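Local coordinates for uncharacterized protein (Vibrio parahaemolyticus M0605, PDB 3X0T), which is the PirA component of a plasmid-encoded Vibrio toxin, a jelly-roll protein that probably takes part in pore-forming toxicity, at residues T16-G21 with A101-C106; V23-S28 with H91-V96; G38-I43 with H81-D86; E44-G49 with F105-Y110; T52-W57 with V95-G100. All blocks are in the same frame, centred on the assembly; numbering follows the deposited sequence. Where two conformers were deposited one is given.

How the contacts relate
From the N terminus, strand 11-17 reaches almost to the end of the chain to meet strand 104-110, so contact 1 closes a loop that holds contacts 2, 3 and 5. Next, strand 22-30 meets strand 91-98 in contact 2, whose loop encloses contact 3. Strand 41-45 then serves twice: contact 3 joins it to strand 79-82, and contact 4, which crosses contacts 2 and 3 along the chain, joins it to strand 104-110. Contact 5 pairs strand 51-58 with strand 91-98; it lies within the loop of contact 4 and crosses contact 3. Contacts 1, 3 and 4 build one sheet of the jelly roll, contacts 2 and 5 the other.

Contact 1 (T16-G21 with A101-C106); sequences TVEPNG and ASRGFC
The Phe105 ring receives Thr16 obliquely, methyl CG2 lying 3.7 Å from ring atom CE2 and about equally near CD2. The guanidinium of Arg103 is also met at a slant, by the Glu18 carboxylate and by CD of Pro19. In the conformer described, its NH1 lies 3.6 Å from Glu18 OE2, a long and tentative salt bridge with the two planes turned 55° apart. An extended Arg103 chain runs beside the proline, pointing the same way, and brings NH1 toward that carboxylate. Between the backbones, Val17 and Gly104 form an antiparallel hydrogen-bonded pair: Val17 N to Gly104 O and Gly104 N to Val17 O both measure 2.8 Å. Past the strand ends, CB of Pro19 rests 3.5 Å from Ala101 O, and a water donates to both Asn20 OD1 and Ala101 O. The pairing holds edge strand 11-17 against strand 104-110 of the jelly roll; below it Val17 packs on Val96 of strand 91-98, and Asn98 ND2 bonds to the carbonyls of Val17 and Ser102.

Contact 2 (V23-S28 with H91-V96); sequences VTEVDS and HQRIVV
Glu25 and Arg93 cross at about a right angle, their carboxylate and guanidinium planes 82° apart. In the conformer described, Arg93 NH1 donates to Glu25 OE2 at 2.9 Å; the oxygen lies in the guanidinium plane, whereas the nitrogen meets it on its anti side, 30° out of the carboxylate plane. Arg93 leaves its backbone with CG between N and the carbonyl carbon (chi1 67°) and then runs extended, which brings one guanidinium face over CG1 of Val95. That valine is met slantwise by Val23, with CG1 of Val23 3.8 Å from CB of Val95. On the opposite face Val26 sets CG2 3.6 Å from Ile94 CG2 and CG1 3.9 Å from Val96 CG2. A classic beta bulge sets Val26 and Asp27 opposite the single Ile94: Val26 N bonds to Ile94 O at 2.8 Å, and Asp27 N reaches the same oxygen weakly. Strand 22-30 edges its sheet beside strand 91-98, while Ile94 and Val96 reach across the sandwich to Val41 and Ile43 of strand 41-45.

Contact 3 (G38-I43 with H81-D86); sequences GRSVDI and HLQRPD
Arg84 and Gly38 meet where the antiparallel pairing of strands 41-45 and 79-82, at one edge of a jelly-roll sheet, opens into two loops. From Arg84, CB lies 3.7 Å from Ser40 OG, and a chi1 of 67° tucks CG over its own backbone, still close to the same hydroxyl. The extended chain then lays CD 3.1 Å from Gly38 O. At the tip, in the conformer described, NH1 donates to that carbonyl oxygen, the bond bent to 141° at the hydrogen and the oxygen 24° out of the guanidinium plane. Ser40 OG meanwhile accepts the backbone N of Arg84, so one residue is gripped at both ends. Further along, Val41 and Leu82 exchange two backbone bonds, their side chains turned inward toward Ile94 of the other sheet. On the outer face the His81 ring is held at two corners: NE2 donates to Gln83 OE1, on a lone pair of the amide oxygen, and ND1 to Asp42. Such a pair of acceptors would fix the ring's rotation and probably favour its doubly protonated form. Asp42 OD1 is met nearly head-on along its C-O bond, 2.8 Å from His81 ND1 and in the ring plane.

Contact 4 (E44-G49 with F105-Y110); sequences ENTGRG and FCTIYY
Glu44 and Tyr109 make the main side-chain link: Tyr109 OH donates to Glu44 OE1 at 2.8 Å, nearly along the C-O bond, with carboxylate and ring planes 28° apart. The glutamate leaves with CG anti to its backbone N (chi1 177°) and stays extended, which carries OE1 to the phenol while CB sits at the ring edge. Beneath, Glu44 and Thr107 form an antiparallel hydrogen-bonded pair, with Glu44 N to Thr107 O at 2.8 Å and the return bond from Thr107 N to Glu44 O at 2.9 Å. Beyond strand 41-45 the chain turns, and Thr46 N donates to Phe105 O at 3.0 Å. Thr46 stands across Phe105 at about a right angle, its OG1 3.3 Å from Phe105 CB.

Further out, Asn45 shapes the turn that presents Thr46 N. Its OD1 accepts Gly47 N at 3.0 Å in an Asx turn, and its ND2 donates to Gly49 O and to Val74 O, so the amide is held at both ends. Separately, one water joins Glu44 OE1 to Thr107 OG1 and another joins Thr107 OG1 to Thr46 OG1; Thr107 OG1 also hydrogen-bonds Asp14 OD1 on strand 11-17. With a phenol and a water both donating to OE1, the negative charge of Glu44 is probably stabilised at this partly exposed surface of the sheet.

Contact 5 (T52-W57 with V95-G100); sequences TIQYQW and VVINNG
Thr52 and Ile97 pair tightly through their backbones, each donating its N-H to the other's carbonyl: Thr52 N to Ile97 O at 2.8 Å and Ile97 N to Thr52 O at 2.7 Å. Gln54 and Val95 repeat the pair of hydrogen bonds two residues on. Between them, on the buried face shared with Val96, CG1 of Ile53 lies 3.5 Å from Val95 O. On the other face two glutamine side chains lie over Val95 and Ile97. Gln54, extended beyond CG (chi2 -167°), crosses Ile97 obliquely and brings OE1 3.6 Å from its CD1; Gln56 crosses Val95 at about a right angle. Gln56 NE2 also donates to Gln54 OE1, in the planes of both amides, which holds the two flat groups together. Contact is looser beyond the strand, where Thr52 OG1 and Asn99 OD1 stand 4.2 Å apart and share a water, bound only weakly by the asparagine. Strand 51-58 is an inner strand, with strand 91-98 on one flank and strand 67-74 on the other, while Ile53 packs on Val41 and Ile43 of the facing sheet.

Contact 1 (T16-G21 with A101-C106)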
# COMPACT_ATOMS: atom_id res chain seq x y z
N THR A 16 -7.82 8.69 -4.02
CA THR A 16 -7.91 8.92 -5.48
C THR A 16 -6.53 8.79 -6.05
O THR A 16 -5.51 9.03 -5.38
CB THR A 16 -8.48 10.29 -5.77
OG1 THR A 16 -7.66 11.33 -5.28
CG2 THR A 16 -9.83 10.44 -5.17
N VAL A 17 -6.49 8.34 -7.32
CA VAL A 17 -5.19 8.13 -8.01
C VAL A 17 -5.30 8.72 -9.41
O VAL A 17 -6.11 8.26 -10.22
CB VAL A 17 -4.79 6.62 -8.06
CG1 VAL A 17 -3.29 6.51 -8.42
CG2 VAL A 17 -5.06 5.89 -6.76
N GLU A 18 -4.49 9.74 -9.70
CA GLU A 18 -4.66 10.41 -11.00
C GLU A 18 -4.27 9.49 -12.16
O GLU A 18 -3.39 8.61 -12.08
CB GLU A 18 -3.90 11.75 -10.93
CG GLU A 18 -4.35 12.72 -9.84
CD GLU A 18 -5.86 12.99 -9.82
OE1 GLU A 18 -6.52 13.06 -8.75
OE2 GLU A 18 -6.42 13.20 -10.93
N PRO A 19 -4.96 9.66 -13.30
CA PRO A 19 -4.74 8.77 -14.44
C PRO A 19 -3.39 9.10 -15.13
O PRO A 19 -2.72 10.10 -14.79
CB PRO A 19 -5.93 9.12 -15.38
CG PRO A 19 -6.21 10.57 -15.04
CD PRO A 19 -6.05 10.65 -13.54
N ASN A 20 -2.99 8.21 -16.04
CA ASN A 20 -1.79 8.46 -16.90
C ASN A 20 -0.55 8.59 -16.05
O ASN A 20 0.35 9.38 -16.35
CB ASN A 20 -1.98 9.67 -17.81
CG ASN A 20 -3.32 9.48 -18.57
OD1 ASN A 20 -4.18 10.31 -18.40
ND2 ASN A 20 -3.45 8.41 -19.31
N GLY A 21 -0.44 7.78 -14.99
CA GLY A 21 0.80 7.59 -14.24
C GLY A 21 0.71 8.19 -12.87
O GLY A 21 1.78 8.30 -12.23
N ALA A 101 -6.24 5.37 -18.38
CA ALA A 101 -6.81 6.67 -18.69
C ALA A 101 -7.96 7.08 -17.76
O ALA A 101 -8.30 8.29 -17.76
CB ALA A 101 -7.41 6.72 -20.12
N SER A 102 -8.59 6.13 -17.07
CA SER A 102 -9.69 6.46 -16.16
C SER A 102 -9.12 6.91 -14.81
O SER A 102 -8.13 6.39 -14.33
CB SER A 102 -10.56 5.23 -15.85
OG SER A 102 -11.20 4.76 -17.03
N ARG A 103 -9.74 7.94 -14.23
CA ARG A 103 -9.41 8.31 -12.85
C ARG A 103 -9.50 7.14 -11.92
O ARG A 103 -10.31 6.26 -12.09
CB ARG A 103 -10.30 9.45 -12.35
CG ARG A 103 -10.24 10.77 -13.13
CD ARG A 103 -11.08 11.86 -12.47
NE ARG A 103 -11.20 13.10 -13.26
CZ ARG A 103 -10.24 13.91 -13.74
NH1 ARG A 103 -8.93 13.60 -13.53
NH2 ARG A 103 -10.61 15.01 -14.43
N GLY A 104 -8.58 7.09 -10.94
CA GLY A 104 -8.49 5.91 -10.05
C GLY A 104 -9.09 6.24 -8.70
O GLY A 104 -8.96 7.32 -8.15
N PHE A 105 -9.74 5.20 -8.17
CA PHE A 105 -10.36 5.35 -6.81
C PHE A 105 -10.16 4.04 -6.12
O PHE A 105 -10.36 2.95 -6.67
CB PHE A 105 -11.88 5.65 -6.90
CG PHE A 105 -12.18 6.95 -7.59
CD1 PHE A 105 -12.34 6.97 -9.00
CD2 PHE A 105 -12.25 8.13 -6.84
CE1 PHE A 105 -12.63 8.22 -9.63
CE2 PHE A 105 -12.49 9.34 -7.55
CZ PHE A 105 -12.67 9.35 -8.91
N CYS A 106 -9.83 4.07 -4.82
CA CYS A 106 -9.75 2.84 -4.05
C CYS A 106 -9.99 3.18 -2.58
O CYS A 106 -9.92 4.31 -2.12
CB CYS A 106 -8.41 2.16 -4.23
SG CYS A 106 -6.97 3.03 -3.65
O HOH W 1 -7.10 10.40 -19.01

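Contact 2 (V23-S28 with H91-V96)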
# COMPACT_ATOMS: atom_id res chain seq x y z
N VAL A 23 0.57 8.50 -8.89
CA VAL A 23 1.04 7.66 -7.78
C VAL A 23 0.47 8.23 -6.51
O VAL A 23 0.66 9.43 -6.25
CB VAL A 23 2.61 7.64 -7.73
CG1 VAL A 23 3.05 6.78 -6.54
CG2 VAL A 23 3.19 7.13 -9.04
N THR A 24 -0.22 7.47 -5.72
CA THR A 24 -0.74 7.93 -4.45
C THR A 24 -0.14 7.06 -3.35
O THR A 24 -0.23 5.85 -3.38
CB THR A 24 -2.29 7.83 -4.40
OG1 THR A 24 -2.74 8.69 -5.42
CG2 THR A 24 -2.82 8.27 -3.01
N GLU A 25 0.48 7.72 -2.35
CA GLU A 25 1.02 7.03 -1.16
C GLU A 25 -0.09 6.74 -0.21
O GLU A 25 -0.79 7.66 0.24
CB GLU A 25 2.01 7.84 -0.33
CG GLU A 25 3.23 8.06 -1.08
CD GLU A 25 4.27 8.77 -0.24
OE1 GLU A 25 3.94 9.78 0.44
OE2 GLU A 25 5.37 8.45 -0.39
N VAL A 26 -0.31 5.47 0.14
CA VAL A 26 -1.42 5.10 1.03
C VAL A 26 -0.96 4.62 2.40
O VAL A 26 -1.75 4.51 3.31
CB VAL A 26 -2.38 4.11 0.37
CG1 VAL A 26 -2.94 4.71 -0.93
CG2 VAL A 26 -1.73 2.76 0.12
N ASP A 27 0.36 4.34 2.56
CA ASP A 27 0.91 4.06 3.86
C ASP A 27 2.39 4.37 3.78
O ASP A 27 2.96 4.30 2.67
CB ASP A 27 0.73 2.61 4.30
CG ASP A 27 0.77 2.33 5.79
OD1 ASP A 27 1.00 3.30 6.54
OD2 ASP A 27 0.60 1.16 6.17
N SER A 28 3.02 4.67 4.91
CA SER A 28 4.43 4.92 4.95
C SER A 28 4.97 4.77 6.33
O SER A 28 4.26 5.03 7.31
CB SER A 28 4.85 6.18 4.32
OG SER A 28 4.49 7.17 5.20
N HIS A 91 13.00 2.35 5.69
CA HIS A 91 11.97 3.14 5.03
C HIS A 91 11.09 2.22 4.25
O HIS A 91 11.62 1.33 3.56
CB HIS A 91 12.55 4.22 4.11
CG HIS A 91 13.44 5.18 4.83
ND1 HIS A 91 12.95 6.21 5.61
CD2 HIS A 91 14.80 5.14 5.02
CE1 HIS A 91 13.97 6.79 6.21
NE2 HIS A 91 15.09 6.14 5.90
N GLN A 92 9.79 2.43 4.26
CA GLN A 92 8.87 1.61 3.47
C GLN A 92 7.62 2.41 3.21
O GLN A 92 7.26 3.32 3.97
CB GLN A 92 8.62 0.25 4.13
CG GLN A 92 7.95 0.36 5.53
CD GLN A 92 8.17 -0.89 6.27
OE1 GLN A 92 7.65 -1.98 5.87
NE2 GLN A 92 8.90 -0.88 7.36
N ARG A 93 6.92 2.03 2.13
CA ARG A 93 5.66 2.68 1.82
C ARG A 93 4.83 1.75 0.95
O ARG A 93 5.39 0.81 0.34
CB ARG A 93 5.87 4.03 1.12
CG ARG A 93 6.47 3.98 -0.28
CD ARG A 93 6.48 5.32 -0.92
NE ARG A 93 7.04 5.23 -2.26
CZ ARG A 93 6.95 6.22 -3.16
NH1 ARG A 93 6.43 7.37 -2.82
NH2 ARG A 93 7.35 5.96 -4.41
N ILE A 94 3.57 2.03 0.84
CA ILE A 94 2.67 1.39 -0.09
C ILE A 94 2.16 2.47 -1.01
O ILE A 94 1.65 3.51 -0.52
CB ILE A 94 1.51 0.62 0.62
CG1 ILE A 94 2.07 -0.47 1.52
CG2 ILE A 94 0.57 0.06 -0.41
CD1 ILE A 94 1.06 -1.15 2.38
N VAL A 95 2.24 2.25 -2.31
CA VAL A 95 1.71 3.19 -3.28
C VAL A 95 0.67 2.48 -4.16
O VAL A 95 0.76 1.28 -4.38
CB VAL A 95 2.81 3.83 -4.16
CG1 VAL A 95 3.71 4.73 -3.35
CG2 VAL A 95 3.58 2.82 -4.95
N VAL A 96 -0.24 3.27 -4.67
CA VAL A 96 -1.17 2.83 -5.69
C VAL A 96 -0.87 3.67 -6.93
O VAL A 96 -0.74 4.90 -6.84
CB VAL A 96 -2.66 2.97 -5.23
CG1 VAL A 96 -3.57 2.42 -6.31
CG2 VAL A 96 -2.88 2.22 -3.93

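Contact 3 (G38-I43 with H81-D86)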
# COMPACT_ATOMS: atom_id res chain seq x y z
N GLY A 38 6.79 -3.98 8.34
CA GLY A 38 5.73 -3.07 8.01
C GLY A 38 4.33 -3.51 8.35
O GLY A 38 4.10 -4.15 9.38
N ARG A 39 3.40 -3.21 7.49
CA ARG A 39 1.96 -3.40 7.74
C ARG A 39 1.33 -3.86 6.45
O ARG A 39 1.56 -3.29 5.40
CB ARG A 39 1.36 -2.01 8.20
CG ARG A 39 -0.14 -1.97 8.32
CD ARG A 39 -0.61 -0.90 9.26
NE ARG A 39 -0.15 0.45 8.85
CZ ARG A 39 -0.23 1.50 9.66
NH1 ARG A 39 0.22 2.66 9.25
NH2 ARG A 39 -0.72 1.37 10.92
N SER A 40 0.45 -4.84 6.57
CA SER A 40 -0.30 -5.36 5.40
C SER A 40 -1.57 -4.57 5.22
O SER A 40 -2.12 -4.02 6.19
CB SER A 40 -0.70 -6.84 5.70
OG SER A 40 0.48 -7.61 5.83
N VAL A 41 -2.11 -4.57 3.98
CA VAL A 41 -3.36 -3.85 3.72
C VAL A 41 -4.14 -4.69 2.70
O VAL A 41 -3.60 -5.54 2.03
CB VAL A 41 -3.13 -2.45 3.13
CG1 VAL A 41 -2.26 -1.65 4.05
CG2 VAL A 41 -2.57 -2.47 1.74
N ASP A 42 -5.44 -4.37 2.64
CA ASP A 42 -6.22 -4.80 1.49
C ASP A 42 -6.60 -3.57 0.69
O ASP A 42 -6.85 -2.50 1.24
CB ASP A 42 -7.54 -5.53 1.87
CG ASP A 42 -7.31 -6.54 2.89
OD1 ASP A 42 -6.44 -7.35 2.74
OD2 ASP A 42 -8.09 -6.51 3.89
N ILE A 43 -6.63 -3.70 -0.62
CA ILE A 43 -7.08 -2.62 -1.49
C ILE A 43 -8.38 -3.07 -2.22
O ILE A 43 -8.40 -4.15 -2.82
CB ILE A 43 -6.01 -2.27 -2.54
CG1 ILE A 43 -6.60 -1.19 -3.51
CG2 ILE A 43 -5.41 -3.46 -3.32
CD1 ILE A 43 -5.56 -0.60 -4.47
N HIS A 81 -5.39 -8.64 -1.16
CA HIS A 81 -4.58 -8.54 0.10
C HIS A 81 -3.13 -8.47 -0.21
O HIS A 81 -2.53 -9.34 -0.87
CB HIS A 81 -4.83 -9.82 0.92
CG HIS A 81 -3.98 -9.80 2.15
ND1 HIS A 81 -4.25 -8.98 3.23
CD2 HIS A 81 -2.85 -10.44 2.47
CE1 HIS A 81 -3.32 -9.12 4.18
NE2 HIS A 81 -2.47 -10.02 3.74
N LEU A 82 -2.51 -7.32 0.15
CA LEU A 82 -1.07 -7.14 0.03
C LEU A 82 -0.45 -7.41 1.37
O LEU A 82 -0.54 -6.61 2.32
CB LEU A 82 -0.79 -5.68 -0.39
CG LEU A 82 0.68 -5.29 -0.51
CD1 LEU A 82 1.39 -6.17 -1.50
CD2 LEU A 82 0.83 -3.83 -0.84
N GLN A 83 0.19 -8.58 1.47
CA GLN A 83 0.86 -8.94 2.73
C GLN A 83 2.24 -8.25 2.77
O GLN A 83 2.99 -8.32 1.80
CB GLN A 83 0.99 -10.49 2.73
CG GLN A 83 1.70 -11.03 3.97
CD GLN A 83 0.88 -10.86 5.28
OE1 GLN A 83 -0.34 -10.67 5.29
NE2 GLN A 83 1.61 -10.94 6.38
N ARG A 84 2.57 -7.70 3.92
CA ARG A 84 3.86 -7.06 4.03
C ARG A 84 4.99 -8.05 3.83
O ARG A 84 4.84 -9.23 4.17
CB ARG A 84 4.00 -6.45 5.41
CG ARG A 84 4.06 -7.52 6.49
CD ARG A 84 4.12 -6.87 7.83
NE ARG A 84 4.16 -7.90 8.89
CZ ARG A 84 3.84 -7.68 10.17
NH1 ARG A 84 3.42 -6.52 10.53
NH2 ARG A 84 3.98 -8.66 11.09
N PRO A 85 6.17 -7.65 3.32
CA PRO A 85 7.33 -8.55 3.34
C PRO A 85 7.64 -9.00 4.75
O PRO A 85 7.42 -8.30 5.72
CB PRO A 85 8.45 -7.66 2.77
CG PRO A 85 7.72 -6.63 1.93
CD PRO A 85 6.48 -6.32 2.75
N ASP A 86 8.23 -10.18 4.90
CA ASP A 86 8.58 -10.64 6.26
C ASP A 86 9.83 -9.93 6.81
O ASP A 86 10.02 -9.95 8.06
CB ASP A 86 8.96 -12.15 6.19
CG ASP A 86 7.85 -13.08 5.91
OD1 ASP A 86 6.66 -12.75 6.18
OD2 ASP A 86 8.15 -14.23 5.46
O HOH W 2 7.86 -5.55 6.14

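Contact 4 (E44-G49 with F105-Y110)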
# COMPACT_ATOMS: atom_id res chain seq x y z
N GLU A 44 -9.42 -2.21 -2.14
CA GLU A 44 -10.63 -2.40 -2.94
C GLU A 44 -10.59 -1.30 -4.01
O GLU A 44 -10.57 -0.13 -3.73
CB GLU A 44 -11.87 -2.21 -2.01
CG GLU A 44 -13.15 -2.31 -2.77
CD GLU A 44 -14.38 -1.91 -1.97
OE1 GLU A 44 -14.26 -1.31 -0.84
OE2 GLU A 44 -15.50 -2.10 -2.51
N ASN A 45 -10.62 -1.77 -5.27
CA ASN A 45 -10.65 -0.84 -6.38
C ASN A 45 -12.09 -0.42 -6.68
O ASN A 45 -12.89 -1.30 -7.04
CB ASN A 45 -10.04 -1.54 -7.56
CG ASN A 45 -9.96 -0.64 -8.81
OD1 ASN A 45 -10.60 0.42 -8.87
ND2 ASN A 45 -9.14 -1.06 -9.76
N THR A 46 -12.43 0.85 -6.44
CA THR A 46 -13.81 1.33 -6.54
C THR A 46 -13.99 2.22 -7.80
O THR A 46 -15.03 2.89 -7.94
CB THR A 46 -14.24 2.06 -5.31
OG1 THR A 46 -13.46 3.26 -5.23
CG2 THR A 46 -14.11 1.23 -4.06
N GLY A 47 -13.00 2.20 -8.67
CA GLY A 47 -13.07 2.97 -9.93
C GLY A 47 -13.33 2.04 -11.09
O GLY A 47 -13.77 0.90 -10.93
N ARG A 48 -13.20 2.58 -12.29
CA ARG A 48 -13.62 1.85 -13.52
C ARG A 48 -12.47 1.13 -14.19
O ARG A 48 -12.74 0.26 -15.02
CB ARG A 48 -14.29 2.82 -14.53
CG ARG A 48 -15.50 3.54 -13.94
CD ARG A 48 -16.28 4.21 -15.03
NE ARG A 48 -17.13 3.25 -15.80
CZ ARG A 48 -16.89 2.83 -17.04
NH1 ARG A 48 -15.79 3.25 -17.71
NH2 ARG A 48 -17.76 2.00 -17.54
N GLY A 49 -11.23 1.44 -13.85
CA GLY A 49 -10.09 0.82 -14.50
C GLY A 49 -9.17 0.19 -13.48
O GLY A 49 -9.32 0.34 -12.28
N PHE A 105 -9.74 5.20 -8.17
CA PHE A 105 -10.36 5.35 -6.81
C PHE A 105 -10.16 4.04 -6.12
O PHE A 105 -10.36 2.95 -6.67
CB PHE A 105 -11.88 5.65 -6.90
CG PHE A 105 -12.18 6.95 -7.59
CD1 PHE A 105 -12.34 6.97 -9.00
CD2 PHE A 105 -12.25 8.13 -6.84
CE1 PHE A 105 -12.63 8.22 -9.63
CE2 PHE A 105 -12.49 9.34 -7.55
CZ PHE A 105 -12.67 9.35 -8.91
N CYS A 106 -9.83 4.07 -4.82
CA CYS A 106 -9.75 2.84 -4.05
C CYS A 106 -9.99 3.18 -2.58
O CYS A 106 -9.92 4.31 -2.12
CB CYS A 106 -8.41 2.16 -4.23
SG CYS A 106 -6.97 3.03 -3.65
N THR A 107 -10.30 2.08 -1.85
CA THR A 107 -10.30 2.13 -0.37
C THR A 107 -9.20 1.12 0.08
O THR A 107 -9.10 -0.00 -0.43
CB THR A 107 -11.67 1.72 0.17
OG1 THR A 107 -12.65 2.67 -0.30
CG2 THR A 107 -11.63 1.72 1.72
N ILE A 108 -8.42 1.58 1.07
CA ILE A 108 -7.38 0.74 1.66
C ILE A 108 -7.88 0.39 3.11
O ILE A 108 -8.30 1.28 3.82
CB ILE A 108 -6.04 1.51 1.68
CG1 ILE A 108 -5.60 1.86 0.26
CG2 ILE A 108 -4.97 0.62 2.38
CD1 ILE A 108 -5.18 0.72 -0.59
N TYR A 109 -7.71 -0.90 3.44
CA TYR A 109 -8.07 -1.43 4.77
C TYR A 109 -6.72 -1.83 5.39
O TYR A 109 -5.99 -2.66 4.85
CB TYR A 109 -9.01 -2.61 4.61
CG TYR A 109 -10.26 -2.17 3.89
CD1 TYR A 109 -11.31 -1.67 4.60
CD2 TYR A 109 -10.36 -2.33 2.52
CE1 TYR A 109 -12.47 -1.25 3.95
CE2 TYR A 109 -11.55 -1.93 1.83
CZ TYR A 109 -12.58 -1.40 2.58
OH TYR A 109 -13.78 -1.00 1.94
N TYR A 110 -6.43 -1.22 6.53
CA TYR A 110 -5.09 -1.38 7.13
C TYR A 110 -5.20 -2.44 8.23
O TYR A 110 -6.02 -2.34 9.16
CB TYR A 110 -4.69 -0.05 7.77
CG TYR A 110 -4.55 1.04 6.73
CD1 TYR A 110 -3.34 1.27 6.08
CD2 TYR A 110 -5.66 1.79 6.34
CE1 TYR A 110 -3.24 2.27 5.04
CE2 TYR A 110 -5.61 2.78 5.34
CZ TYR A 110 -4.40 3.00 4.72
OH TYR A 110 -4.34 3.96 3.72
O HOH W 3 -15.25 1.26 -0.45
O HOH W 4 -9.80 2.88 -9.95
O HOH W 5 -13.17 4.21 -2.66

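Contact 5 (T52-W57 with V95-G100)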
# COMPACT_ATOMS: atom_id res chain seq x y z
N THR A 52 -2.32 -0.52 -10.06
CA THR A 52 -1.23 -1.33 -9.48
C THR A 52 -0.99 -0.93 -8.01
O THR A 52 -0.97 0.27 -7.74
CB THR A 52 0.03 -1.13 -10.28
OG1 THR A 52 -0.19 -1.68 -11.59
CG2 THR A 52 1.23 -1.86 -9.65
N ILE A 53 -0.84 -1.88 -7.12
CA ILE A 53 -0.40 -1.59 -5.77
C ILE A 53 1.01 -2.12 -5.60
O ILE A 53 1.32 -3.25 -6.05
CB ILE A 53 -1.38 -2.13 -4.72
CG1 ILE A 53 -1.04 -1.57 -3.33
CG2 ILE A 53 -1.51 -3.65 -4.74
CD1 ILE A 53 -2.11 -1.83 -2.29
N GLN A 54 1.86 -1.33 -4.97
CA GLN A 54 3.25 -1.78 -4.73
C GLN A 54 3.65 -1.55 -3.28
O GLN A 54 3.30 -0.54 -2.66
CB GLN A 54 4.30 -1.06 -5.61
CG GLN A 54 4.02 -1.25 -7.10
CD GLN A 54 5.14 -0.85 -7.94
OE1 GLN A 54 5.89 0.13 -7.68
NE2 GLN A 54 5.30 -1.62 -9.04
N TYR A 55 4.41 -2.50 -2.76
CA TYR A 55 5.11 -2.37 -1.48
C TYR A 55 6.55 -1.99 -1.81
O TYR A 55 7.20 -2.74 -2.50
CB TYR A 55 5.04 -3.69 -0.69
CG TYR A 55 5.15 -3.50 0.77
CD1 TYR A 55 6.37 -3.09 1.37
CD2 TYR A 55 4.04 -3.63 1.61
CE1 TYR A 55 6.45 -2.83 2.73
CE2 TYR A 55 4.12 -3.36 2.96
CZ TYR A 55 5.32 -2.96 3.52
OH TYR A 55 5.35 -2.68 4.87
N GLN A 56 6.99 -0.83 -1.32
CA GLN A 56 8.32 -0.31 -1.66
C GLN A 56 9.15 -0.11 -0.40
O GLN A 56 8.58 0.05 0.70
CB GLN A 56 8.19 1.00 -2.40
CG GLN A 56 7.49 0.84 -3.74
CD GLN A 56 7.48 2.11 -4.56
OE1 GLN A 56 7.92 3.18 -4.09
NE2 GLN A 56 6.99 2.01 -5.79
N TRP A 57 10.48 -0.11 -0.56
CA TRP A 57 11.38 0.06 0.56
C TRP A 57 12.52 0.96 0.18
O TRP A 57 12.83 1.13 -1.01
CB TRP A 57 11.86 -1.29 1.13
CG TRP A 57 12.82 -2.00 0.22
CD1 TRP A 57 12.51 -2.81 -0.87
CD2 TRP A 57 14.24 -1.94 0.26
NE1 TRP A 57 13.65 -3.26 -1.44
CE2 TRP A 57 14.73 -2.73 -0.80
CE3 TRP A 57 15.17 -1.27 1.08
CZ2 TRP A 57 16.12 -2.83 -1.07
CZ3 TRP A 57 16.53 -1.37 0.80
CH2 TRP A 57 16.98 -2.16 -0.25
N VAL A 95 2.24 2.25 -2.31
CA VAL A 95 1.71 3.19 -3.28
C VAL A 95 0.67 2.48 -4.16
O VAL A 95 0.76 1.28 -4.38
CB VAL A 95 2.81 3.83 -4.16
CG1 VAL A 95 3.71 4.73 -3.35
CG2 VAL A 95 3.58 2.82 -4.95
N VAL A 96 -0.24 3.27 -4.67
CA VAL A 96 -1.17 2.83 -5.69
C VAL A 96 -0.87 3.67 -6.93
O VAL A 96 -0.74 4.90 -6.84
CB VAL A 96 -2.66 2.97 -5.23
CG1 VAL A 96 -3.57 2.42 -6.31
CG2 VAL A 96 -2.88 2.22 -3.93
N ILE A 97 -0.71 2.98 -8.07
CA ILE A 97 -0.27 3.60 -9.31
C ILE A 97 -1.39 3.34 -10.35
O ILE A 97 -1.91 2.24 -10.51
CB ILE A 97 1.05 2.94 -9.80
CG1 ILE A 97 2.11 3.05 -8.71
CG2 ILE A 97 1.51 3.63 -11.09
CD1 ILE A 97 3.37 2.26 -9.01
N ASN A 98 -1.72 4.44 -11.04
CA ASN A 98 -2.78 4.39 -12.06
C ASN A 98 -2.16 4.70 -13.39
O ASN A 98 -1.86 5.85 -13.69
CB ASN A 98 -3.89 5.40 -11.73
CG ASN A 98 -5.02 5.35 -12.71
OD1 ASN A 98 -5.03 4.51 -13.59
ND2 ASN A 98 -6.01 6.22 -12.51
N ASN A 99 -1.93 3.66 -14.18
CA ASN A 99 -1.32 3.83 -15.52
C ASN A 99 -2.39 3.94 -16.59
O ASN A 99 -2.03 4.04 -17.78
CB ASN A 99 -0.46 2.61 -15.84
CG ASN A 99 0.69 2.51 -14.85
OD1 ASN A 99 0.86 1.49 -14.12
ND2 ASN A 99 1.46 3.55 -14.80
N GLY A 100 -3.66 3.91 -16.27
CA GLY A 100 -4.70 3.95 -17.25
C GLY A 100 -5.24 5.33 -17.46
O GLY A 100 -4.91 6.33 -16.80
O HOH W 6 -1.62 -0.66 -13.61